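Local structure of MUTM (fpg) protein (Thermus thermophilus, 1EE8) at residues Y163-L168 with R253-C258; G232-P237 with V245-V250; L198-E203 with G222-R227. The protein belongs to the MutM (Fpg) family, in which an N-terminal domain is joined to a helix-two-turn-helix (H2TH) domain and a zinc finger. All coordinates share one frame; numbering follows the deposited sequence.

Contact 1 (Y163-L168 with R253-C258). With ZN (zinc ion), chain C.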
loop_
_atom_site.group_PDB
_atom_site.type_symbol
_atom_site.label_atom_id
_atom_site.label_comp_id
_atom_site.label_asym_id
_atom_site.label_seq_id
_atom_site.Cartn_x
_atom_site.Cartn_y
_atom_site.Cartn_z
ATOM N N TYR A 163 -8.992 28.812 -19.445
ATOM C CA TYR A 163 -7.825 29.624 -19.703
ATOM C C TYR A 163 -7.330 29.610 -21.136
ATOM O O TYR A 163 -6.663 30.552 -21.566
ATOM C CB TYR A 163 -6.748 29.265 -18.686
ATOM C CG TYR A 163 -7.294 29.505 -17.297
ATOM C CD1 TYR A 163 -7.666 28.446 -16.478
ATOM C CD2 TYR A 163 -7.562 30.803 -16.853
ATOM C CE1 TYR A 163 -8.299 28.666 -15.256
ATOM C CE2 TYR A 163 -8.199 31.034 -15.633
ATOM C CZ TYR A 163 -8.564 29.959 -14.841
ATOM O OH TYR A 163 -9.206 30.177 -13.646
ATOM N N ALA A 164 -7.655 28.563 -21.888
ATOM C CA ALA A 164 -7.263 28.550 -23.293
ATOM C C ALA A 164 -8.134 29.630 -23.957
ATOM O O ALA A 164 -7.625 30.518 -24.642
ATOM C CB ALA A 164 -7.536 27.194 -23.924
ATOM N N ASP A 165 -9.446 29.550 -23.737
ATOM C CA ASP A 165 -10.376 30.527 -24.304
ATOM C C ASP A 165 -9.976 31.962 -23.913
ATOM O O ASP A 165 -9.893 32.848 -24.765
ATOM C CB ASP A 165 -11.812 30.258 -23.819
ATOM C CG ASP A 165 -12.459 29.054 -24.501
ATOM O OD1 ASP A 165 -11.761 28.321 -25.232
ATOM O OD2 ASP A 165 -13.676 28.842 -24.300
ATOM N N GLU A 166 -9.713 32.190 -22.627
ATOM C CA GLU A 166 -9.349 33.528 -22.177
ATOM C C GLU A 166 -8.008 34.012 -22.730
ATOM O O GLU A 166 -7.852 35.183 -23.051
ATOM C CB GLU A 166 -9.341 33.594 -20.644
ATOM C CG GLU A 166 -10.729 33.494 -20.007
ATOM C CD GLU A 166 -11.653 34.632 -20.421
ATOM O OE1 GLU A 166 -12.731 34.343 -20.978
ATOM O OE2 GLU A 166 -11.305 35.813 -20.185
ATOM N N ALA A 167 -7.041 33.115 -22.850
ATOM C CA ALA A 167 -5.734 33.510 -23.365
ATOM C C ALA A 167 -5.852 33.894 -24.836
ATOM O O ALA A 167 -5.272 34.887 -25.288
ATOM C CB ALA A 167 -4.723 32.366 -23.193
ATOM N N LEU A 168 -6.606 33.096 -25.580
ATOM C CA LEU A 168 -6.811 33.335 -26.997
ATOM C C LEU A 168 -7.498 34.672 -27.247
ATOM O O LEU A 168 -7.181 35.374 -28.209
ATOM C CB LEU A 168 -7.620 32.184 -27.604
ATOM C CG LEU A 168 -6.819 30.880 -27.715
ATOM C CD1 LEU A 168 -7.742 29.699 -27.994
ATOM C CD2 LEU A 168 -5.774 31.042 -28.834
ATOM N N ARG A 253 -17.518 19.907 -27.196
ATOM C CA ARG A 253 -16.407 20.766 -26.812
ATOM C C ARG A 253 -16.717 22.210 -27.164
ATOM O O ARG A 253 -16.643 22.607 -28.329
ATOM C CB ARG A 253 -15.125 20.326 -27.525
ATOM C CG ARG A 253 -13.846 20.706 -26.790
ATOM C CD ARG A 253 -13.806 20.049 -25.412
ATOM N NE ARG A 253 -12.538 20.263 -24.717
ATOM C CZ ARG A 253 -12.261 19.786 -23.507
ATOM N NH1 ARG A 253 -13.164 19.067 -22.851
ATOM N NH2 ARG A 253 -11.082 20.028 -22.947
ATOM N N GLY A 254 -17.069 22.989 -26.150
ATOM C CA GLY A 254 -17.385 24.385 -26.372
ATOM C C GLY A 254 -16.145 25.252 -26.351
ATOM O O GLY A 254 -15.174 24.942 -25.667
ATOM N N THR A 255 -16.183 26.339 -27.110
ATOM C CA THR A 255 -15.073 27.280 -27.184
ATOM C C THR A 255 -15.671 28.671 -27.339
ATOM O O THR A 255 -16.355 28.951 -28.329
ATOM C CB THR A 255 -14.158 26.971 -28.390
ATOM O OG1 THR A 255 -13.528 25.699 -28.198
ATOM C CG2 THR A 255 -13.085 28.043 -28.546
ATOM N N HIS A 256 -15.432 29.531 -26.352
ATOM C CA HIS A 256 -15.956 30.895 -26.380
ATOM C C HIS A 256 -14.965 31.834 -27.054
ATOM O O HIS A 256 -13.757 31.718 -26.850
ATOM C CB HIS A 256 -16.241 31.397 -24.964
ATOM C CG HIS A 256 -17.196 30.541 -24.194
ATOM N ND1 HIS A 256 -16.871 29.279 -23.745
ATOM C CD2 HIS A 256 -18.469 30.767 -23.789
ATOM C CE1 HIS A 256 -17.900 28.765 -23.094
ATOM N NE2 HIS A 256 -18.883 29.648 -23.107
ATOM N N PHE A 257 -15.484 32.771 -27.843
ATOM C CA PHE A 257 -14.634 33.710 -28.564
ATOM C C PHE A 257 -15.457 34.819 -29.213
ATOM O O PHE A 257 -16.670 34.683 -29.384
ATOM C CB PHE A 257 -13.887 32.966 -29.668
ATOM C CG PHE A 257 -14.781 32.525 -30.791
ATOM C CD1 PHE A 257 -14.805 33.222 -31.996
ATOM C CD2 PHE A 257 -15.646 31.443 -30.624
ATOM C CE1 PHE A 257 -15.681 32.845 -33.022
ATOM C CE2 PHE A 257 -16.522 31.062 -31.637
ATOM C CZ PHE A 257 -16.540 31.765 -32.840
ATOM N N CYS A 258 -14.788 35.915 -29.566
ATOM C CA CYS A 258 -15.440 37.022 -30.251
ATOM C C CYS A 258 -14.997 36.877 -31.695
ATOM O O CYS A 258 -13.801 36.969 -31.999
ATOM C CB CYS A 258 -14.978 38.383 -29.723
ATOM S SG CYS A 258 -15.591 39.783 -30.727
HETATM ZN ZN ZN C . -15.001 41.824 -29.744
HETATM O O HOH W 1 -11.228 32.446 -27.150
#
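D165 reaches from helix 161-170 of the H2TH domain to T255 and H256 on strand 254-257 of the zinc finger, and one carboxylate takes both polar bonds that pass directly between the two segments. Its CB points at the strand and passes 3.9 Å from H256 O. With chi1 at -75°, CG lies beside D165's own backbone N, anti to its carbonyl carbon, which turns the carboxylate to the backbone of T255 and H256. OD1 lies against the methyl of T255, 3.6 Å from CG2, and forms a salt bridge with K147, which also hydrogen-bonds T255 OG1. OD2 takes two donors from one residue. H256 N comes in from above the carboxylate plane, 2.8 Å from D165 OD2 and almost straight at 171°. The imidazole curls back to give the second bond, longer and more bent, with H256 ND1 3.3 Å from D165 OD2. That acceptor lies at the ring edge, close to the ring plane, so the paired bonds should hold the ring's rotation and favour a proton on ND1. A water bridges the two backbones, donating to D165 O and H256 O. Two residues beyond H256, C258 SG binds the zinc ion at 2.3 Å, completing its site with C238, C241 and C261.

Contact 2 (G232-P237 with V245-V250); sequences GREGLP and VERRVV
In the zinc finger, a type II beta turn from R233 to L236 clasps V245, the residue leading into strand 246-249 of the two-stranded hairpin. The turn closes through L236 N to R233 O, and G235 takes the positive phi that suits glycine. Two nearly straight backbone bonds then fasten V245 in both directions: G235 N donates to V245 O at 2.7 Å, and V245 N donates to L236 O, also at 2.7 Å. Between them the valine side chain presses into the turn, CB 3.4 Å from R233 O and CG2 3.3 Å from L236 O. R233 crosses the valine at about a right angle, NH1 near CG2; bent at chi3 (63°), it brings NH1 and NH2 end-on to P237 O, both nitrogens reaching that oxygen from one face of its carbonyl plane. NH1 also bonds A229 O, and L236 CB covers one face of the guanidinium. Further along the strand, E234 runs extended beyond CG and obliquely across R247, its CD 3.5 Å from R247 CB. The opposite charges stay beyond salt-bridge distance, with E234 OE2 4.1 Å from R247 NH2. A water joins the carboxylate to the strand's backbone, donating to E234 OE1 and accepting from R247 N at 3.0 Å.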
loop_
_atom_site.group_PDB
_atom_site.type_symbol
_atom_site.label_atom_id
_atom_site.label_comp_id
_atom_site.label_asym_id
_atom_site.label_seq_id
_atom_site.Cartn_x
_atom_site.Cartn_y
_atom_site.Cartn_z
ATOM N N GLY A 232 -17.874 31.322 -20.720
ATOM C CA GLY A 232 -19.150 31.345 -20.027
ATOM C C GLY A 232 -19.995 32.579 -20.305
ATOM O O GLY A 232 -20.992 32.814 -19.614
ATOM N N ARG A 233 -19.617 33.369 -21.312
ATOM C CA ARG A 233 -20.371 34.575 -21.638
ATOM C C ARG A 233 -21.029 34.543 -23.014
ATOM O O ARG A 233 -21.231 35.592 -23.629
ATOM C CB ARG A 233 -19.465 35.807 -21.530
ATOM C CG ARG A 233 -18.826 35.970 -20.163
ATOM C CD ARG A 233 -18.119 37.307 -20.019
ATOM N NE ARG A 233 -19.049 38.429 -20.118
ATOM C CZ ARG A 233 -19.171 39.216 -21.185
ATOM N NH1 ARG A 233 -18.416 39.013 -22.260
ATOM N NH2 ARG A 233 -20.051 40.210 -21.175
ATOM N N GLU A 234 -21.369 33.348 -23.492
ATOM C CA GLU A 234 -22.012 33.204 -24.800
ATOM C C GLU A 234 -23.253 34.089 -24.900
ATOM O O GLU A 234 -24.153 34.009 -24.066
ATOM C CB GLU A 234 -22.421 31.745 -25.049
ATOM C CG GLU A 234 -23.089 31.519 -26.409
ATOM C CD GLU A 234 -23.628 30.107 -26.588
ATOM O OE1 GLU A 234 -23.965 29.739 -27.736
ATOM O OE2 GLU A 234 -23.720 29.365 -25.587
ATOM N N GLY A 235 -23.290 34.942 -25.917
ATOM C CA GLY A 235 -24.435 35.813 -26.093
ATOM C C GLY A 235 -24.273 37.180 -25.463
ATOM O O GLY A 235 -24.961 38.120 -25.852
ATOM N N LEU A 236 -23.379 37.296 -24.484
ATOM C CA LEU A 236 -23.139 38.576 -23.830
ATOM C C LEU A 236 -22.190 39.409 -24.701
ATOM O O LEU A 236 -21.517 38.873 -25.592
ATOM C CB LEU A 236 -22.534 38.368 -22.433
ATOM C CG LEU A 236 -23.360 37.684 -21.334
ATOM C CD1 LEU A 236 -24.649 38.463 -21.078
ATOM C CD2 LEU A 236 -23.674 36.254 -21.741
ATOM N N PRO A 237 -22.124 40.727 -24.452
ATOM C CA PRO A 237 -21.266 41.651 -25.206
ATOM C C PRO A 237 -19.764 41.461 -24.999
ATOM O O PRO A 237 -19.294 41.368 -23.864
ATOM C CB PRO A 237 -21.708 43.033 -24.703
ATOM C CG PRO A 237 -23.083 42.805 -24.157
ATOM C CD PRO A 237 -22.949 41.470 -23.484
ATOM N N VAL A 245 -20.723 37.565 -27.822
ATOM C CA VAL A 245 -19.743 36.488 -27.727
ATOM C C VAL A 245 -20.373 35.196 -28.242
ATOM O O VAL A 245 -21.508 34.869 -27.894
ATOM C CB VAL A 245 -19.284 36.272 -26.271
ATOM C CG1 VAL A 245 -18.384 35.054 -26.185
ATOM C CG2 VAL A 245 -18.554 37.508 -25.763
ATOM N N GLU A 246 -19.640 34.466 -29.074
ATOM C CA GLU A 246 -20.139 33.212 -29.624
ATOM C C GLU A 246 -19.488 31.990 -28.988
ATOM O O GLU A 246 -18.425 32.081 -28.363
ATOM C CB GLU A 246 -19.906 33.158 -31.133
ATOM C CG GLU A 246 -20.651 34.219 -31.911
ATOM C CD GLU A 246 -20.623 33.956 -33.399
ATOM O OE1 GLU A 246 -21.079 34.837 -34.159
ATOM O OE2 GLU A 246 -20.149 32.868 -33.806
ATOM N N ARG A 247 -20.131 30.841 -29.166
ATOM C CA ARG A 247 -19.624 29.594 -28.617
ATOM C C ARG A 247 -19.783 28.452 -29.611
ATOM O O ARG A 247 -20.884 27.945 -29.813
ATOM C CB ARG A 247 -20.354 29.261 -27.315
ATOM C CG ARG A 247 -20.001 27.905 -26.720
ATOM C CD ARG A 247 -20.607 27.762 -25.332
ATOM N NE ARG A 247 -20.449 26.419 -24.783
ATOM C CZ ARG A 247 -21.219 25.383 -25.101
ATOM N NH1 ARG A 247 -20.997 24.198 -24.551
ATOM N NH2 ARG A 247 -22.221 25.534 -25.957
ATOM N N ARG A 248 -18.678 28.064 -30.239
ATOM C CA ARG A 248 -18.689 26.966 -31.199
ATOM C C ARG A 248 -18.404 25.654 -30.485
ATOM O O ARG A 248 -17.478 25.563 -29.679
ATOM C CB ARG A 248 -17.634 27.186 -32.290
ATOM C CG ARG A 248 -18.033 28.202 -33.341
ATOM C CD ARG A 248 -18.037 27.573 -34.727
ATOM N NE ARG A 248 -16.695 27.403 -35.275
ATOM C CZ ARG A 248 -15.989 28.382 -35.833
ATOM N NH1 ARG A 248 -16.498 29.605 -35.916
ATOM N NH2 ARG A 248 -14.780 28.138 -36.319
ATOM N N VAL A 249 -19.206 24.638 -30.777
ATOM C CA VAL A 249 -19.016 23.335 -30.157
ATOM C C VAL A 249 -18.436 22.375 -31.189
ATOM O O VAL A 249 -18.869 22.354 -32.343
ATOM C CB VAL A 249 -20.351 22.763 -29.628
ATOM C CG1 VAL A 249 -20.075 21.639 -28.637
ATOM C CG2 VAL A 249 -21.168 23.862 -28.975
ATOM N N VAL A 250 -17.448 21.589 -30.773
ATOM C CA VAL A 250 -16.804 20.622 -31.659
ATOM C C VAL A 250 -16.778 19.261 -30.979
ATOM O O VAL A 250 -15.898 18.985 -30.160
ATOM C CB VAL A 250 -15.347 21.033 -31.985
ATOM C CG1 VAL A 250 -14.766 20.095 -33.040
ATOM C CG2 VAL A 250 -15.303 22.477 -32.465
HETATM O O HOH W 2 -22.852 31.196 -30.270
#

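Contact 3 (L198-E203 with G222-R227)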
loop_
_atom_site.group_PDB
_atom_site.type_symbol
_atom_site.label_atom_id
_atom_site.label_comp_id
_atom_site.label_asym_id
_atom_site.label_seq_id
_atom_site.Cartn_x
_atom_site.Cartn_y
_atom_site.Cartn_z
ATOM N N LEU A 198 -3.009 33.150 -16.612
ATOM C CA LEU A 198 -2.809 32.146 -15.578
ATOM C C LEU A 198 -2.319 32.814 -14.304
ATOM O O LEU A 198 -2.838 32.551 -13.218
ATOM C CB LEU A 198 -1.807 31.087 -16.049
ATOM C CG LEU A 198 -2.265 30.174 -17.195
ATOM C CD1 LEU A 198 -1.127 29.214 -17.573
ATOM C CD2 LEU A 198 -3.505 29.378 -16.772
ATOM N N ALA A 199 -1.332 33.694 -14.446
ATOM C CA ALA A 199 -0.777 34.405 -13.299
ATOM C C ALA A 199 -1.883 35.205 -12.617
ATOM O O ALA A 199 -1.977 35.227 -11.394
ATOM C CB ALA A 199 0.364 35.342 -13.749
ATOM N N GLU A 200 -2.726 35.855 -13.417
ATOM C CA GLU A 200 -3.831 36.633 -12.872
ATOM C C GLU A 200 -4.861 35.726 -12.191
ATOM O O GLU A 200 -5.330 36.021 -11.089
ATOM C CB GLU A 200 -4.504 37.449 -13.984
ATOM C CG GLU A 200 -3.709 38.681 -14.414
ATOM C CD GLU A 200 -4.315 39.396 -15.610
ATOM O OE1 GLU A 200 -5.562 39.436 -15.716
ATOM O OE2 GLU A 200 -3.542 39.933 -16.437
ATOM N N ALA A 201 -5.202 34.619 -12.848
ATOM C CA ALA A 201 -6.177 33.679 -12.300
ATOM C C ALA A 201 -5.700 33.159 -10.949
ATOM O O ALA A 201 -6.495 32.979 -10.027
ATOM C CB ALA A 201 -6.384 32.523 -13.265
ATOM N N VAL A 202 -4.400 32.914 -10.836
ATOM C CA VAL A 202 -3.832 32.438 -9.580
ATOM C C VAL A 202 -3.989 33.519 -8.511
ATOM O O VAL A 202 -4.405 33.241 -7.385
ATOM C CB VAL A 202 -2.337 32.094 -9.739
ATOM C CG1 VAL A 202 -1.709 31.834 -8.375
ATOM C CG2 VAL A 202 -2.182 30.872 -10.635
ATOM N N GLU A 203 -3.666 34.755 -8.875
ATOM C CA GLU A 203 -3.776 35.878 -7.946
ATOM C C GLU A 203 -5.187 35.988 -7.362
ATOM O O GLU A 203 -5.353 36.218 -6.163
ATOM C CB GLU A 203 -3.416 37.183 -8.661
ATOM C CG GLU A 203 -3.296 38.398 -7.754
ATOM C CD GLU A 203 -3.165 39.698 -8.538
ATOM O OE1 GLU A 203 -2.311 39.767 -9.448
ATOM O OE2 GLU A 203 -3.917 40.657 -8.246
ATOM N N GLY A 222 -13.787 31.544 -6.029
ATOM C CA GLY A 222 -12.633 32.211 -6.603
ATOM C C GLY A 222 -13.089 33.591 -7.045
ATOM O O GLY A 222 -14.247 33.950 -6.832
ATOM N N GLY A 223 -12.207 34.364 -7.670
ATOM C CA GLY A 223 -12.608 35.691 -8.095
ATOM C C GLY A 223 -12.116 36.125 -9.463
ATOM O O GLY A 223 -12.141 37.318 -9.774
ATOM N N PHE A 224 -11.676 35.178 -10.287
ATOM C CA PHE A 224 -11.178 35.527 -11.618
ATOM C C PHE A 224 -12.299 35.588 -12.638
ATOM O O PHE A 224 -12.144 36.200 -13.696
ATOM C CB PHE A 224 -10.121 34.522 -12.092
ATOM C CG PHE A 224 -9.459 34.909 -13.390
ATOM C CD1 PHE A 224 -9.826 34.300 -14.587
ATOM C CD2 PHE A 224 -8.482 35.898 -13.415
ATOM C CE1 PHE A 224 -9.231 34.676 -15.793
ATOM C CE2 PHE A 224 -7.879 36.282 -14.610
ATOM C CZ PHE A 224 -8.254 35.669 -15.804
ATOM N N GLN A 225 -13.427 34.960 -12.322
ATOM C CA GLN A 225 -14.561 34.952 -13.237
ATOM C C GLN A 225 -15.030 36.364 -13.586
ATOM O O GLN A 225 -15.709 36.563 -14.594
ATOM C CB GLN A 225 -15.726 34.132 -12.659
ATOM C CG GLN A 225 -16.328 34.655 -11.355
ATOM C CD GLN A 225 -15.570 34.191 -10.119
ATOM O OE1 GLN A 225 -14.511 33.577 -10.221
ATOM N NE2 GLN A 225 -16.115 34.490 -8.941
ATOM N N THR A 226 -14.662 37.342 -12.758
ATOM C CA THR A 226 -15.041 38.733 -13.001
ATOM C C THR A 226 -14.166 39.316 -14.104
ATOM O O THR A 226 -14.510 40.331 -14.715
ATOM C CB THR A 226 -14.890 39.602 -11.728
ATOM O OG1 THR A 226 -13.510 39.679 -11.352
ATOM C CG2 THR A 226 -15.690 38.999 -10.572
ATOM N N ARG A 227 -13.035 38.663 -14.360
ATOM C CA ARG A 227 -12.106 39.100 -15.398
ATOM C C ARG A 227 -12.366 38.351 -16.708
ATOM O O ARG A 227 -11.734 38.640 -17.725
ATOM C CB ARG A 227 -10.656 38.846 -14.966
ATOM C CG ARG A 227 -10.209 39.552 -13.685
ATOM C CD ARG A 227 -10.092 41.055 -13.869
ATOM N NE ARG A 227 -9.257 41.670 -12.839
ATOM C CZ ARG A 227 -7.945 41.471 -12.719
ATOM N NH1 ARG A 227 -7.309 40.672 -13.566
ATOM N NH2 ARG A 227 -7.264 42.066 -11.748
#
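A201 and F224 are the residues whose CA atoms come nearest, 5.4 Å apart, where the last turns of helix 184-203 meet a loop whose residues 224-227 have helical backbone angles. Within that loop R227 N bonds F224 O, and the Q225 side chain turns back to give NE2 to G222 O. The F224 side chain leads the contact. Its CG stands anti to the backbone N (chi1 -174°), which lays the ring on the helix, with CD2 only 3.4 Å from A201 CA. The A201 methyl makes a CH-pi contact over the middle of one ring face, CB 3.9 Å from the F224 ring centroid and 13° off its normal. The opposite face is covered toward its rim by R227 CB, so the ring is sandwiched. This closes the following chain onto helix 184-203, which falls in the H2TH region. E200 flanks the ring, its CB 3.6 Å from F224 CE2, and its carboxylate goes on to meet R227. The arginine bends at chi2 (-70°) and offers the edge of its guanidinium, giving a salt bridge of 3.0 Å between E200 OE1 and R227 NH1. Oxygen OE2 of E200 forms another salt bridge, with R170 NH2.

How the contacts relate
Contact 1 closes the long loop from helix 161-170 to strand 254-257, and the other two lie in series inside it: contact 3 comes first, then contact 2. Contacts 1 and 2 have centres about 9 Å apart and share the antiparallel two-stranded sheet, with E246 paired to F257 and T255 to R248 through probable backbone hydrogen bonds. Contacts 1 and 3, about 15 Å apart, meet where Y163 of helix 161-170 packs on A201, L198 and F224. Contacts 2 and 3 are about 20 Å apart between centres and do not touch. Helix 161-170 thus meets the zinc finger through D165 and helix 184-203 through Y163, so the finger rests on the H2TH helices.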